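PDB 6HXI: succinyl-CoA ligase (ADP-forming) subunit alpha from Methanosaeta concilii, which is a coenzyme A-binding protein that joins an N-terminal CoA-ligase-type region to a C-terminal region related to citrate synthase. Local coordinates for residues A370-S375 with K394-E399. Numbering follows the deposited sequence.
Sequences AGKKLS and KKELPE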
loop_
_atom_site.group_PDB
_atom_site.type_symbol
_atom_site.label_atom_id
_atom_site.label_comp_id
_atom_site.label_asym_id
_atom_site.label_seq_id
_atom_site.Cartn_x
_atom_site.Cartn_y
_atom_site.Cartn_z
ATOM N N ALA B 370 -24.735 6.128 9.070
ATOM C CA ALA B 370 -25.922 5.505 8.453
ATOM C C ALA B 370 -27.191 6.197 8.930
ATOM O O ALA B 370 -28.161 5.548 9.271
ATOM C CB ALA B 370 -25.972 3.985 8.737
ATOM N N GLY B 371 -27.125 7.511 9.036
ATOM C CA GLY B 371 -28.259 8.327 9.461
ATOM C C GLY B 371 -28.457 8.446 10.957
ATOM O O GLY B 371 -29.319 9.192 11.383
ATOM N N LYS B 372 -27.648 7.781 11.771
ATOM C CA LYS B 372 -27.785 7.830 13.244
ATOM C C LYS B 372 -26.699 8.804 13.799
ATOM O O LYS B 372 -25.528 8.706 13.418
ATOM C CB LYS B 372 -27.589 6.383 13.785
ATOM C CG LYS B 372 -28.043 6.140 15.180
ATOM C CD LYS B 372 -28.381 4.674 15.393
ATOM C CE LYS B 372 -28.859 4.432 16.810
ATOM N NZ LYS B 372 -30.193 5.043 17.076
ATOM N N LYS B 373 -27.095 9.766 14.645
ATOM C CA LYS B 373 -26.125 10.710 15.250
ATOM C C LYS B 373 -25.042 9.939 16.056
ATOM O O LYS B 373 -25.370 9.007 16.794
ATOM C CB LYS B 373 -26.837 11.685 16.197
ATOM C CG LYS B 373 -27.800 12.681 15.545
ATOM C CD LYS B 373 -28.775 13.177 16.626
ATOM C CE LYS B 373 -29.517 14.423 16.185
ATOM N NZ LYS B 373 -28.613 15.608 16.002
ATOM N N LEU B 374 -23.789 10.354 15.948
ATOM C CA LEU B 374 -22.689 9.714 16.670
ATOM C C LEU B 374 -22.937 9.666 18.187
ATOM O O LEU B 374 -22.671 8.627 18.798
ATOM C CB LEU B 374 -21.326 10.340 16.316
ATOM C CG LEU B 374 -20.042 9.823 17.017
ATOM C CD1 LEU B 374 -19.842 8.287 16.873
ATOM C CD2 LEU B 374 -18.838 10.547 16.502
ATOM N N SER B 375 -23.492 10.743 18.775
ATOM C CA SER B 375 -23.795 10.807 20.213
ATOM C C SER B 375 -24.797 9.748 20.589
ATOM O O SER B 375 -24.636 9.168 21.647
ATOM C CB SER B 375 -24.280 12.196 20.632
ATOM O OG SER B 375 -25.479 12.568 19.965
ATOM N N LYS B 394 -25.198 -1.027 6.966
ATOM C CA LYS B 394 -26.270 -0.027 7.122
ATOM C C LYS B 394 -27.418 -0.614 7.967
ATOM O O LYS B 394 -28.576 -0.538 7.594
ATOM C CB LYS B 394 -26.717 0.546 5.766
ATOM C CG LYS B 394 -25.655 1.425 5.128
ATOM C CD LYS B 394 -26.182 2.216 3.942
ATOM C CE LYS B 394 -26.486 1.339 2.774
ATOM N NZ LYS B 394 -27.269 2.060 1.735
ATOM N N LYS B 395 -27.044 -1.306 9.069
ATOM C CA LYS B 395 -27.982 -1.953 9.971
ATOM C C LYS B 395 -27.709 -1.643 11.416
ATOM O O LYS B 395 -26.572 -1.551 11.828
ATOM C CB LYS B 395 -27.958 -3.491 9.818
ATOM C CG LYS B 395 -28.378 -4.018 8.455
ATOM C CD LYS B 395 -29.872 -3.940 8.252
ATOM C CE LYS B 395 -30.192 -3.830 6.781
ATOM N NZ LYS B 395 -29.752 -5.014 6.015
ATOM N N GLU B 396 -28.771 -1.595 12.201
ATOM C CA GLU B 396 -28.702 -1.490 13.646
ATOM C C GLU B 396 -28.776 -2.957 14.035
ATOM O O GLU B 396 -29.820 -3.572 13.912
ATOM C CB GLU B 396 -29.880 -0.674 14.206
ATOM C CG GLU B 396 -29.692 -0.386 15.692
ATOM C CD GLU B 396 -30.475 0.755 16.322
ATOM O OE1 GLU B 396 -30.238 1.019 17.526
ATOM O OE2 GLU B 396 -31.301 1.395 15.624
ATOM N N LEU B 397 -27.623 -3.558 14.326
ATOM C CA LEU B 397 -27.598 -5.010 14.542
ATOM C C LEU B 397 -28.038 -5.368 15.910
ATOM O O LEU B 397 -27.746 -4.616 16.838
ATOM C CB LEU B 397 -26.168 -5.563 14.324
ATOM C CG LEU B 397 -25.603 -5.523 12.908
ATOM C CD1 LEU B 397 -24.187 -5.859 12.950
ATOM C CD2 LEU B 397 -26.335 -6.528 11.998
ATOM N N PRO B 398 -28.606 -6.588 16.097
ATOM C CA PRO B 398 -28.920 -7.020 17.467
ATOM C C PRO B 398 -27.630 -7.234 18.248
ATOM O O PRO B 398 -26.566 -7.428 17.645
ATOM C CB PRO B 398 -29.721 -8.312 17.278
ATOM C CG PRO B 398 -29.542 -8.710 15.874
ATOM C CD PRO B 398 -28.964 -7.606 15.081
ATOM N N GLU B 399 -27.714 -7.165 19.571
ATOM C CA GLU B 399 -26.581 -7.344 20.496
ATOM C C GLU B 399 -25.718 -8.581 20.214
ATOM O O GLU B 399 -24.504 -8.427 20.170
ATOM C CB GLU B 399 -27.050 -7.328 21.973
ATOM C CG GLU B 399 -27.488 -5.914 22.373
ATOM C CD GLU B 399 -27.974 -5.672 23.787
ATOM O OE1 GLU B 399 -27.370 -6.238 24.728
ATOM O OE2 GLU B 399 -28.910 -4.855 23.955
#
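Ala-370 and Lys-394 bring the two backbones closest, their CA atoms 5.7 Å apart, and from there the two backbones diverge. Ala-370 and Gly-371, both at positive phi, form the turn between strands 368-369 and 372-373, after which Lys-373 occupies the N-cap position of helix 374-379. Opposite, Lys-394 steps out of helix 383-393, also with positive phi, and starts an irregular link to helix 399-412, where Pro-398 is the N-cap residue. The methyl of Ala-370 points toward segment 394-399 and rests loosely against the start of the Lys-394 side chain, CB of Ala-370 lying 4.3 Å from CA and 4.4 Å from CG of Lys-394. The remainder of this lysine leads away, and its NZ is hydrogen-bonded to Thr-358. Farther along, the end of Lys-372 meets the carboxylate of Glu-396, the side chains crossing at about a right angle. Both have CG anti to the backbone N (chi1 -164° and -171°); the glutamate then runs out extended, whereas the lysine bends at its last torsion (chi4 69°). CE of Lys-372 stands over the carboxylate face, 3.8 Å from OE1 of Glu-396. The ammonium stays beyond salt-bridge range, NZ of Lys-372 being 4.0 Å from OE1 of Glu-396. The carboxylate's strong partner is Arg-380, which bridges to OE1, while Gln-617 of a second subunit reaches OE2 through a weak hydrogen bond. Arg-380 also lies close to Lys-372, and the nearby carboxylate of Glu-396 probably offsets part of that repulsion. This is small, partly buried packing: a two-residue type I' beta-hairpin, through its turn and the strand after it, meets the link between two helices of the citrate synthase-like, largely helical region, at an interface between subunits.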